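Local coordinates for iron binding protein FbpA (Mannheimia haemolytica, PDB 1SI0) that binds ferric iron, here with a carbonate ion, and probably serves as the periplasmic receptor of a bacterial iron-uptake system, at residues 6-11 against 30-35; 11-16 against 197-202; 101-106 against 141-146. All coordinates share one frame; numbering follows the deposited sequence.

Interaction 1: residues 6-11 against 30-35; sequences VYSYRQ and VNIIFA. With CO3 (carbonate ion), chain C.
With CG1 of Ile33 set between its own backbone N and carbonyl carbon (chi1 60°) and the Tyr7 ring swung beside its backbone N (chi1 -71°), these side chains run together off one face of the sheet. Ile33 CD1 settles over the Tyr7 ring, 3.6 Å from its centroid, as a CH-pi contact. Val6, Ile32 and Ser8 use the other face, where Val6 CG1 meets Ile32 CD1 at 3.8 Å; branched residues suit these extended strands. Parallel pairing is built by four backbone bonds, from Val6 N to Asn31 O (2.7 Å) through to Ala35 N to Ser8 O (3.1 Å). The strands are the two outer members of a beta-alpha-beta unit, joined by helix 16-26, which covers Ile32 and Phe34, whereas helix 39-46 covers Tyr7, whose hydroxyl is hydrogen-bonded to Glu46. At the strand end, Ser8 OG donates to Arg10 O at 2.9 Å, and the edge of the Phe34 ring brings CD1 within 3.3 Å of that same oxygen. Just beyond, the bent Arg10 side chain reaches carbonate, with NE giving O3 a nearly straight 2.8 Å bond and NH1 reaching O1, while Glu268 takes NH2 in a salt bridge. Arg10's positive charge should help neutralise the anion beside the metal.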
loop_
_atom_site.group_PDB
_atom_site.type_symbol
_atom_site.label_atom_id
_atom_site.label_comp_id
_atom_site.label_asym_id
_atom_site.label_seq_id
_atom_site.Cartn_x
_atom_site.Cartn_y
_atom_site.Cartn_z
ATOM N N VAL A 6 -11.905 -13.548 7.351
ATOM C CA VAL A 6 -11.109 -12.458 6.828
ATOM C C VAL A 6 -11.247 -12.403 5.316
ATOM O O VAL A 6 -11.106 -13.420 4.645
ATOM C CB VAL A 6 -9.633 -12.654 7.199
ATOM C CG1 VAL A 6 -8.773 -11.532 6.632
ATOM C CG2 VAL A 6 -9.475 -12.751 8.707
ATOM N N TYR A 7 -11.546 -11.224 4.785
ATOM C CA TYR A 7 -11.472 -10.965 3.357
ATOM C C TYR A 7 -10.238 -10.092 3.183
ATOM O O TYR A 7 -10.185 -8.990 3.725
ATOM C CB TYR A 7 -12.696 -10.207 2.849
ATOM C CG TYR A 7 -14.020 -10.962 2.783
ATOM C CD1 TYR A 7 -14.222 -12.172 3.440
ATOM C CD2 TYR A 7 -15.083 -10.431 2.058
ATOM C CE1 TYR A 7 -15.451 -12.837 3.362
ATOM C CE2 TYR A 7 -16.308 -11.081 1.979
ATOM C CZ TYR A 7 -16.485 -12.281 2.631
ATOM O OH TYR A 7 -17.705 -12.932 2.563
ATOM N N SER A 8 -9.254 -10.577 2.435
ATOM C CA SER A 8 -7.938 -9.939 2.384
ATOM C C SER A 8 -7.548 -9.470 0.999
ATOM O O SER A 8 -7.457 -10.265 0.067
ATOM C CB SER A 8 -6.870 -10.902 2.872
ATOM O OG SER A 8 -5.569 -10.334 2.726
ATOM N N TYR A 9 -7.292 -8.175 0.880
ATOM C CA TYR A 9 -6.606 -7.609 -0.276
ATOM C C TYR A 9 -5.096 -7.770 -0.157
ATOM O O TYR A 9 -4.381 -7.564 -1.138
ATOM C CB TYR A 9 -6.920 -6.119 -0.413
ATOM C CG TYR A 9 -8.260 -5.822 -1.025
ATOM C CD1 TYR A 9 -8.431 -5.893 -2.402
ATOM C CD2 TYR A 9 -9.346 -5.452 -0.242
ATOM C CE1 TYR A 9 -9.653 -5.616 -2.994
ATOM C CE2 TYR A 9 -10.581 -5.167 -0.830
ATOM C CZ TYR A 9 -10.720 -5.256 -2.206
ATOM O OH TYR A 9 -11.930 -4.982 -2.808
ATOM N N ARG A 10 -4.604 -8.078 1.035
ATOM C CA ARG A 10 -3.187 -8.354 1.199
ATOM C C ARG A 10 -2.842 -9.664 0.542
ATOM O O ARG A 10 -3.648 -10.598 0.527
ATOM C CB ARG A 10 -2.806 -8.417 2.663
ATOM C CG ARG A 10 -3.061 -7.107 3.378
ATOM C CD ARG A 10 -1.915 -6.601 4.185
ATOM N NE ARG A 10 -0.659 -6.517 3.440
ATOM C CZ ARG A 10 0.463 -6.124 3.998
ATOM N NH1 ARG A 10 1.573 -6.068 3.290
ATOM N NH2 ARG A 10 0.479 -5.768 5.274
ATOM N N GLN A 11 -1.632 -9.739 0.017
ATOM C CA GLN A 11 -1.139 -10.976 -0.561
ATOM C C GLN A 11 -0.847 -11.972 0.543
ATOM O O GLN A 11 -0.399 -11.597 1.617
ATOM C CB GLN A 11 0.116 -10.710 -1.362
ATOM C CG GLN A 11 -0.141 -9.779 -2.505
ATOM C CD GLN A 11 1.073 -9.542 -3.322
ATOM O OE1 GLN A 11 1.473 -10.404 -4.099
ATOM N NE2 GLN A 11 1.683 -8.382 -3.152
ATOM N N VAL A 30 -8.639 -18.673 11.769
ATOM C CA VAL A 30 -8.804 -17.714 10.691
ATOM C C VAL A 30 -9.273 -18.436 9.437
ATOM O O VAL A 30 -8.633 -19.379 8.967
ATOM C CB VAL A 30 -7.490 -16.957 10.408
ATOM C CG1 VAL A 30 -7.621 -16.088 9.164
ATOM C CG2 VAL A 30 -7.109 -16.112 11.608
ATOM N N ASN A 31 -10.420 -18.013 8.928
ATOM C CA ASN A 31 -10.867 -18.372 7.594
ATOM C C ASN A 31 -10.609 -17.172 6.716
ATOM O O ASN A 31 -11.030 -16.069 7.041
ATOM C CB ASN A 31 -12.359 -18.695 7.583
ATOM C CG ASN A 31 -12.734 -19.740 8.605
ATOM O OD1 ASN A 31 -12.145 -20.819 8.647
ATOM N ND2 ASN A 31 -13.714 -19.425 9.444
ATOM N N ILE A 32 -9.901 -17.363 5.615
ATOM C CA ILE A 32 -9.488 -16.232 4.802
ATOM C C ILE A 32 -9.774 -16.474 3.335
ATOM O O ILE A 32 -9.554 -17.579 2.823
ATOM C CB ILE A 32 -7.992 -15.911 5.047
ATOM C CG1 ILE A 32 -7.587 -14.619 4.324
ATOM C CG2 ILE A 32 -7.084 -17.079 4.641
ATOM C CD1 ILE A 32 -6.415 -13.925 4.963
ATOM N N ILE A 33 -10.314 -15.461 2.671
ATOM C CA ILE A 33 -10.335 -15.421 1.219
ATOM C C ILE A 33 -9.484 -14.248 0.761
ATOM O O ILE A 33 -9.446 -13.199 1.413
ATOM C CB ILE A 33 -11.775 -15.342 0.654
ATOM C CG1 ILE A 33 -12.512 -14.090 1.130
ATOM C CG2 ILE A 33 -12.561 -16.590 1.044
ATOM C CD1 ILE A 33 -13.735 -13.765 0.302
ATOM N N PHE A 34 -8.794 -14.448 -0.355
ATOM C CA PHE A 34 -7.905 -13.458 -0.941
ATOM C C PHE A 34 -8.441 -13.005 -2.286
ATOM O O PHE A 34 -8.960 -13.814 -3.060
ATOM C CB PHE A 34 -6.525 -14.061 -1.175
ATOM C CG PHE A 34 -5.805 -14.447 0.074
ATOM C CD1 PHE A 34 -5.118 -13.495 0.807
ATOM C CD2 PHE A 34 -5.792 -15.767 0.511
ATOM C CE1 PHE A 34 -4.441 -13.843 1.958
ATOM C CE2 PHE A 34 -5.122 -16.123 1.660
ATOM C CZ PHE A 34 -4.442 -15.159 2.388
ATOM N N ALA A 35 -8.286 -11.718 -2.575
ATOM C CA ALA A 35 -8.559 -11.184 -3.902
ATOM C C ALA A 35 -7.763 -9.908 -4.122
ATOM O O ALA A 35 -7.238 -9.322 -3.178
ATOM C CB ALA A 35 -10.036 -10.910 -4.065
HETATM C C CO3 C . 0.383 -6.456 -0.004
HETATM O O1 CO3 C . 1.080 -5.521 0.541
HETATM O O2 CO3 C . 0.294 -6.507 -1.285
HETATM O O3 CO3 C . -0.228 -7.318 0.740
HETATM O O HOH W 1 -4.915 -10.871 -2.003
#

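Interaction 2: residues 11-16 against 197-202; sequences QPYLIE and SYYYGK. With FE (Fe (III) ion), chain B; CO3 (carbonate ion), chain C.
Among the packing contacts, Leu14 CD1 lies 3.9 Å from Tyr199 CE2, close to Tyr198 CE2 as well, and 3.4 Å from the carbonate carbon. Leucine fits here because a branched, uncharged end can fill the angle between two rings and an anion. Its CD2 runs past the methylenes of Lys202, and its CG lies over the centre of the Tyr13 ring. Tyr13, with CG placed between backbone N and carbonyl carbon (chi1 79°), offers its ring edge to Lys202 CE (3.6 Å) and crosses Tyr199 at about a right angle, its OH 3.4 Å from Tyr199 CE2. Metal coordination comes from the adjacent Tyr198 and Tyr199. Their first torsions differ (53° and -67°), which lets neighbours in sequence bring both hydroxyl oxygens to iron, Tyr199 OH at 2.0 Å; Tyr142 adds a third, and Asn196 ND2 donates to Tyr198 OH. Carbonate completes the set through O1 and O2. Among hydrogen bonds, the extended Gln11 side chain sends NE2 to carbonate O2 in a nearly straight 3.0 Å bond, and Gln11 N donates to O3 at 2.9 Å. Lys202 NZ hydrogen-bonds Leu265 O and donates to water 2, which lies 2.8 Å from Tyr13 O and donates to it. The tyrosines probably bind as phenolates, so hard anionic oxygens meet ferric iron, while the 11-16 loop grips the same centre through its anion.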
loop_
_atom_site.group_PDB
_atom_site.type_symbol
_atom_site.label_atom_id
_atom_site.label_comp_id
_atom_site.label_asym_id
_atom_site.label_seq_id
_atom_site.Cartn_x
_atom_site.Cartn_y
_atom_site.Cartn_z
ATOM N N GLN A 11 -1.632 -9.739 0.017
ATOM C CA GLN A 11 -1.139 -10.976 -0.561
ATOM C C GLN A 11 -0.847 -11.972 0.543
ATOM O O GLN A 11 -0.399 -11.597 1.617
ATOM C CB GLN A 11 0.116 -10.710 -1.362
ATOM C CG GLN A 11 -0.141 -9.779 -2.505
ATOM C CD GLN A 11 1.073 -9.542 -3.322
ATOM O OE1 GLN A 11 1.473 -10.404 -4.099
ATOM N NE2 GLN A 11 1.683 -8.382 -3.152
ATOM N N PRO A 12 -1.117 -13.249 0.302
ATOM C CA PRO A 12 -0.877 -14.268 1.326
ATOM C C PRO A 12 0.502 -14.182 1.984
ATOM O O PRO A 12 0.601 -14.226 3.194
ATOM C CB PRO A 12 -1.049 -15.574 0.550
ATOM C CG PRO A 12 -2.027 -15.236 -0.495
ATOM C CD PRO A 12 -1.710 -13.825 -0.918
ATOM N N TYR A 13 1.564 -14.024 1.200
ATOM C CA TYR A 13 2.908 -14.036 1.785
ATOM C C TYR A 13 3.200 -12.853 2.715
ATOM O O TYR A 13 4.126 -12.904 3.525
ATOM C CB TYR A 13 3.986 -14.177 0.707
ATOM C CG TYR A 13 4.351 -12.930 -0.072
ATOM C CD1 TYR A 13 3.506 -12.414 -1.052
ATOM C CD2 TYR A 13 5.569 -12.311 0.132
ATOM C CE1 TYR A 13 3.867 -11.290 -1.786
ATOM C CE2 TYR A 13 5.934 -11.197 -0.601
ATOM C CZ TYR A 13 5.082 -10.696 -1.552
ATOM O OH TYR A 13 5.467 -9.588 -2.271
ATOM N N LEU A 14 2.390 -11.802 2.601
ATOM C CA LEU A 14 2.528 -10.603 3.422
ATOM C C LEU A 14 1.530 -10.493 4.568
ATOM O O LEU A 14 1.506 -9.493 5.280
ATOM C CB LEU A 14 2.409 -9.371 2.528
ATOM C CG LEU A 14 3.561 -9.245 1.532
ATOM C CD1 LEU A 14 3.219 -8.256 0.444
ATOM C CD2 LEU A 14 4.851 -8.832 2.244
ATOM N N ILE A 15 0.688 -11.499 4.753
ATOM C CA ILE A 15 -0.257 -11.464 5.865
ATOM C C ILE A 15 -0.393 -12.788 6.605
ATOM O O ILE A 15 -0.667 -12.786 7.791
ATOM C CB ILE A 15 -1.635 -10.930 5.390
ATOM C CG1 ILE A 15 -2.517 -10.543 6.583
ATOM C CG2 ILE A 15 -2.350 -11.938 4.491
ATOM C CD1 ILE A 15 -1.944 -9.459 7.453
ATOM N N GLU A 16 -0.185 -13.905 5.922
ATOM C CA GLU A 16 -0.312 -15.209 6.564
ATOM C C GLU A 16 0.582 -15.386 7.797
ATOM O O GLU A 16 0.134 -15.963 8.775
ATOM C CB GLU A 16 -0.109 -16.346 5.557
ATOM C CG GLU A 16 -1.336 -16.599 4.695
ATOM C CD GLU A 16 -1.150 -17.707 3.669
ATOM O OE1 GLU A 16 -0.019 -18.215 3.508
ATOM O OE2 GLU A 16 -2.147 -18.068 3.015
ATOM N N SER A 197 7.861 0.492 -0.961
ATOM C CA SER A 197 9.139 0.357 -0.281
ATOM C C SER A 197 9.385 -1.046 0.251
ATOM O O SER A 197 10.477 -1.577 0.105
ATOM C CB SER A 197 9.201 1.346 0.884
ATOM O OG SER A 197 8.050 1.236 1.718
ATOM N N TYR A 198 8.387 -1.635 0.895
ATOM C CA TYR A 198 8.591 -2.917 1.581
ATOM C C TYR A 198 8.981 -4.022 0.602
ATOM O O TYR A 198 9.686 -4.952 0.988
ATOM C CB TYR A 198 7.366 -3.323 2.426
ATOM C CG TYR A 198 6.093 -3.320 1.642
ATOM C CD1 TYR A 198 5.350 -2.157 1.495
ATOM C CD2 TYR A 198 5.645 -4.468 1.018
ATOM C CE1 TYR A 198 4.202 -2.143 0.763
ATOM C CE2 TYR A 198 4.493 -4.463 0.269
ATOM C CZ TYR A 198 3.781 -3.284 0.130
ATOM O OH TYR A 198 2.654 -3.216 -0.631
ATOM N N TYR A 199 8.565 -3.919 -0.655
ATOM C CA TYR A 199 8.953 -4.924 -1.642
ATOM C C TYR A 199 10.462 -4.999 -1.819
ATOM O O TYR A 199 10.977 -6.062 -2.148
ATOM C CB TYR A 199 8.289 -4.684 -2.996
ATOM C CG TYR A 199 6.801 -4.884 -2.949
ATOM C CD1 TYR A 199 5.938 -3.853 -3.282
ATOM C CD2 TYR A 199 6.251 -6.097 -2.559
ATOM C CE1 TYR A 199 4.569 -4.029 -3.229
ATOM C CE2 TYR A 199 4.885 -6.277 -2.501
ATOM C CZ TYR A 199 4.045 -5.240 -2.837
ATOM O OH TYR A 199 2.685 -5.418 -2.765
ATOM N N TYR A 200 11.170 -3.888 -1.640
ATOM C CA TYR A 200 12.624 -3.910 -1.748
ATOM C C TYR A 200 13.205 -4.844 -0.700
ATOM O O TYR A 200 14.082 -5.645 -1.007
ATOM C CB TYR A 200 13.190 -2.506 -1.592
ATOM C CG TYR A 200 14.613 -2.344 -2.052
ATOM C CD1 TYR A 200 15.619 -2.063 -1.146
ATOM C CD2 TYR A 200 14.949 -2.442 -3.398
ATOM C CE1 TYR A 200 16.924 -1.896 -1.555
ATOM C CE2 TYR A 200 16.260 -2.265 -3.821
ATOM C CZ TYR A 200 17.236 -1.996 -2.891
ATOM O OH TYR A 200 18.538 -1.812 -3.281
ATOM N N GLY A 201 12.712 -4.755 0.531
ATOM C CA GLY A 201 13.149 -5.652 1.585
ATOM C C GLY A 201 12.759 -7.093 1.318
ATOM O O GLY A 201 13.541 -8.007 1.561
ATOM N N LYS A 202 11.553 -7.308 0.813
ATOM C CA LYS A 202 11.105 -8.652 0.475
ATOM C C LYS A 202 12.013 -9.260 -0.578
ATOM O O LYS A 202 12.373 -10.431 -0.492
ATOM C CB LYS A 202 9.657 -8.643 -0.011
ATOM C CG LYS A 202 8.634 -8.279 1.065
ATOM C CD LYS A 202 8.711 -9.154 2.313
ATOM C CE LYS A 202 8.404 -10.606 2.008
ATOM N NZ LYS A 202 8.631 -11.505 3.166
HETATM FE FE FE B . 1.547 -4.684 -1.326
HETATM C C CO3 C . 0.383 -6.456 -0.004
HETATM O O1 CO3 C . 1.080 -5.521 0.541
HETATM O O2 CO3 C . 0.294 -6.507 -1.285
HETATM O O3 CO3 C . -0.228 -7.318 0.740
HETATM O O HOH W 2 6.270 -11.572 4.754
#

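Interaction 3: residues 101-106 against 141-146; sequences RARVIY and SYNVSL. With FE (Fe (III) ion), chain B; CO3 (carbonate ion), chain C.
Arg103 lies tight against Tyr142 and Asn143. One face of its guanidinium is covered by Tyr142 CB, which lies over its centre, 3.4 Å from Arg103 CZ. At the edge, NE and NH1 grip Asn143 OD1 side-on, at 3.0 Å and 2.9 Å; the oxygen is in the guanidinium plane, yet both donors reach it from one face of the amide, well above the carbonyl plane. An arginine running out with CG opposite its backbone N (chi1 -166°) can span the gap from strand to helix, and its remaining nitrogen, NH2, is taken by Asp178 and Asn196. In the two-lobed fold of periplasmic binding proteins, long strands such as 96-108 run between the lobes, and here the 141-146 part of helix 141-154 lies at 86° to the 101-106 part of that strand, its first turn carrying Tyr142 toward the iron in the cleft. Toward the metal the fit is looser, though still buried. Arg101, bent twice along its chain, approaches Tyr142 at about a right angle, and its NH2 makes only a weak 3.4 Å bond to Tyr142 OH, an oxygen already held by iron. Arg101 NH1 is better engaged, giving carbonate O1 a 3.0 Å bond and meeting Glu268 in a salt bridge.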
loop_
_atom_site.group_PDB
_atom_site.type_symbol
_atom_site.label_atom_id
_atom_site.label_comp_id
_atom_site.label_asym_id
_atom_site.label_seq_id
_atom_site.Cartn_x
_atom_site.Cartn_y
_atom_site.Cartn_z
ATOM N N ARG A 101 3.510 2.436 4.390
ATOM C CA ARG A 101 4.434 2.081 3.338
ATOM C C ARG A 101 4.635 3.316 2.493
ATOM O O ARG A 101 3.786 4.202 2.452
ATOM C CB ARG A 101 3.898 0.924 2.494
ATOM C CG ARG A 101 2.478 1.084 1.973
ATOM C CD ARG A 101 1.420 0.486 2.868
ATOM N NE ARG A 101 1.510 -0.966 2.994
ATOM C CZ ARG A 101 1.114 -1.850 2.077
ATOM N NH1 ARG A 101 1.250 -3.141 2.325
ATOM N NH2 ARG A 101 0.588 -1.471 0.926
ATOM N N ALA A 102 5.780 3.395 1.844
ATOM C CA ALA A 102 6.085 4.494 0.940
ATOM C C ALA A 102 6.020 3.993 -0.484
ATOM O O ALA A 102 6.470 2.890 -0.766
ATOM C CB ALA A 102 7.455 5.040 1.230
ATOM N N ARG A 103 5.465 4.780 -1.390
ATOM C CA ARG A 103 5.548 4.444 -2.799
ATOM C C ARG A 103 6.726 5.224 -3.343
ATOM O O ARG A 103 6.685 6.443 -3.470
ATOM C CB ARG A 103 4.253 4.757 -3.532
ATOM C CG ARG A 103 4.170 4.122 -4.899
ATOM C CD ARG A 103 2.755 3.714 -5.294
ATOM N NE ARG A 103 2.738 2.928 -6.523
ATOM C CZ ARG A 103 3.088 1.650 -6.608
ATOM N NH1 ARG A 103 3.047 1.041 -7.777
ATOM N NH2 ARG A 103 3.458 0.970 -5.541
ATOM N N VAL A 104 7.796 4.492 -3.610
ATOM C CA VAL A 104 9.101 5.036 -3.893
ATOM C C VAL A 104 9.432 4.923 -5.368
ATOM O O VAL A 104 8.653 4.389 -6.163
ATOM C CB VAL A 104 10.175 4.322 -3.032
ATOM C CG1 VAL A 104 9.864 4.469 -1.555
ATOM C CG2 VAL A 104 10.317 2.834 -3.384
ATOM N N ILE A 105 10.586 5.469 -5.726
ATOM C CA ILE A 105 11.113 5.358 -7.070
ATOM C C ILE A 105 12.376 4.511 -6.992
ATOM O O ILE A 105 13.327 4.860 -6.299
ATOM C CB ILE A 105 11.409 6.744 -7.669
ATOM C CG1 ILE A 105 10.120 7.561 -7.737
ATOM C CG2 ILE A 105 12.061 6.600 -9.050
ATOM C CD1 ILE A 105 10.321 8.971 -8.260
ATOM N N TYR A 106 12.361 3.383 -7.682
ATOM C CA TYR A 106 13.547 2.553 -7.815
ATOM C C TYR A 106 14.307 2.991 -9.045
ATOM O O TYR A 106 13.710 3.304 -10.077
ATOM C CB TYR A 106 13.157 1.089 -7.924
ATOM C CG TYR A 106 12.520 0.593 -6.661
ATOM C CD1 TYR A 106 11.161 0.326 -6.597
ATOM C CD2 TYR A 106 13.271 0.423 -5.517
ATOM C CE1 TYR A 106 10.574 -0.129 -5.424
ATOM C CE2 TYR A 106 12.695 -0.011 -4.340
ATOM C CZ TYR A 106 11.350 -0.283 -4.299
ATOM O OH TYR A 106 10.800 -0.707 -3.116
ATOM N N SER A 141 -4.299 -0.020 -7.391
ATOM C CA SER A 141 -4.686 0.940 -6.372
ATOM C C SER A 141 -3.507 1.704 -5.791
ATOM O O SER A 141 -3.665 2.848 -5.388
ATOM C CB SER A 141 -5.480 0.261 -5.261
ATOM O OG SER A 141 -4.686 -0.631 -4.513
ATOM N N TYR A 142 -2.331 1.092 -5.734
ATOM C CA TYR A 142 -1.171 1.816 -5.240
ATOM C C TYR A 142 -0.868 3.011 -6.130
ATOM O O TYR A 142 -0.556 4.092 -5.654
ATOM C CB TYR A 142 0.067 0.926 -5.212
ATOM C CG TYR A 142 0.022 -0.261 -4.286
ATOM C CD1 TYR A 142 -0.696 -0.232 -3.097
ATOM C CD2 TYR A 142 0.749 -1.410 -4.578
ATOM C CE1 TYR A 142 -0.692 -1.306 -2.249
ATOM C CE2 TYR A 142 0.751 -2.492 -3.731
ATOM C CZ TYR A 142 0.031 -2.435 -2.565
ATOM O OH TYR A 142 0.038 -3.502 -1.704
ATOM N N ASN A 143 -0.934 2.800 -7.438
ATOM C CA ASN A 143 -0.754 3.886 -8.379
ATOM C C ASN A 143 -1.881 4.899 -8.332
ATOM O O ASN A 143 -1.632 6.094 -8.317
ATOM C CB ASN A 143 -0.595 3.355 -9.802
ATOM C CG ASN A 143 0.766 2.747 -10.045
ATOM O OD1 ASN A 143 1.752 3.074 -9.376
ATOM N ND2 ASN A 143 0.831 1.860 -11.026
ATOM N N VAL A 144 -3.119 4.428 -8.296
ATOM C CA VAL A 144 -4.240 5.360 -8.331
ATOM C C VAL A 144 -4.207 6.254 -7.091
ATOM O O VAL A 144 -4.435 7.456 -7.182
ATOM C CB VAL A 144 -5.596 4.645 -8.450
ATOM C CG1 VAL A 144 -6.733 5.659 -8.474
ATOM C CG2 VAL A 144 -5.630 3.780 -9.709
ATOM N N SER A 145 -3.871 5.695 -5.937
ATOM C CA SER A 145 -3.807 6.517 -4.739
ATOM C C SER A 145 -2.656 7.513 -4.780
ATOM O O SER A 145 -2.786 8.617 -4.285
ATOM C CB SER A 145 -3.759 5.660 -3.493
ATOM O OG SER A 145 -5.064 5.174 -3.225
ATOM N N LEU A 146 -1.539 7.143 -5.399
ATOM C CA LEU A 146 -0.458 8.092 -5.617
ATOM C C LEU A 146 -0.953 9.229 -6.498
ATOM O O LEU A 146 -0.741 10.404 -6.201
ATOM C CB LEU A 146 0.740 7.386 -6.259
ATOM C CG LEU A 146 1.831 8.288 -6.815
ATOM C CD1 LEU A 146 2.486 9.113 -5.724
ATOM C CD2 LEU A 146 2.874 7.447 -7.554
HETATM FE FE FE B . 1.547 -4.684 -1.326
HETATM C C CO3 C . 0.383 -6.456 -0.004
HETATM O O1 CO3 C . 1.080 -5.521 0.541
HETATM O O2 CO3 C . 0.294 -6.507 -1.285
HETATM O O3 CO3 C . -0.228 -7.318 0.740
#

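Interaction 3 is wholly buried near the centre of the molecule, whereas interactions 1 and 2 are partly buried. Interaction 1 is mostly strand pairing within one beta-alpha-beta unit; interaction 2 has no clear direct hydrogen bond between its segments and relies on apolar contacts, a water and the shared iron and carbonate; interaction 3 ties strand to helix by charged and polar side chains. Gln11 belongs to both interactions 1 and 2, and Phe34 packs on Pro12 and Ile15 between them. Ser197 N lies 2.8 Å from Ala102 O, a probable hydrogen bond tying interaction 2 to 3. All three contacts meet carbonate: 6-11 and 101-106 each bring an arginine, while iron takes its tyrosines from 141-146 and 197-202.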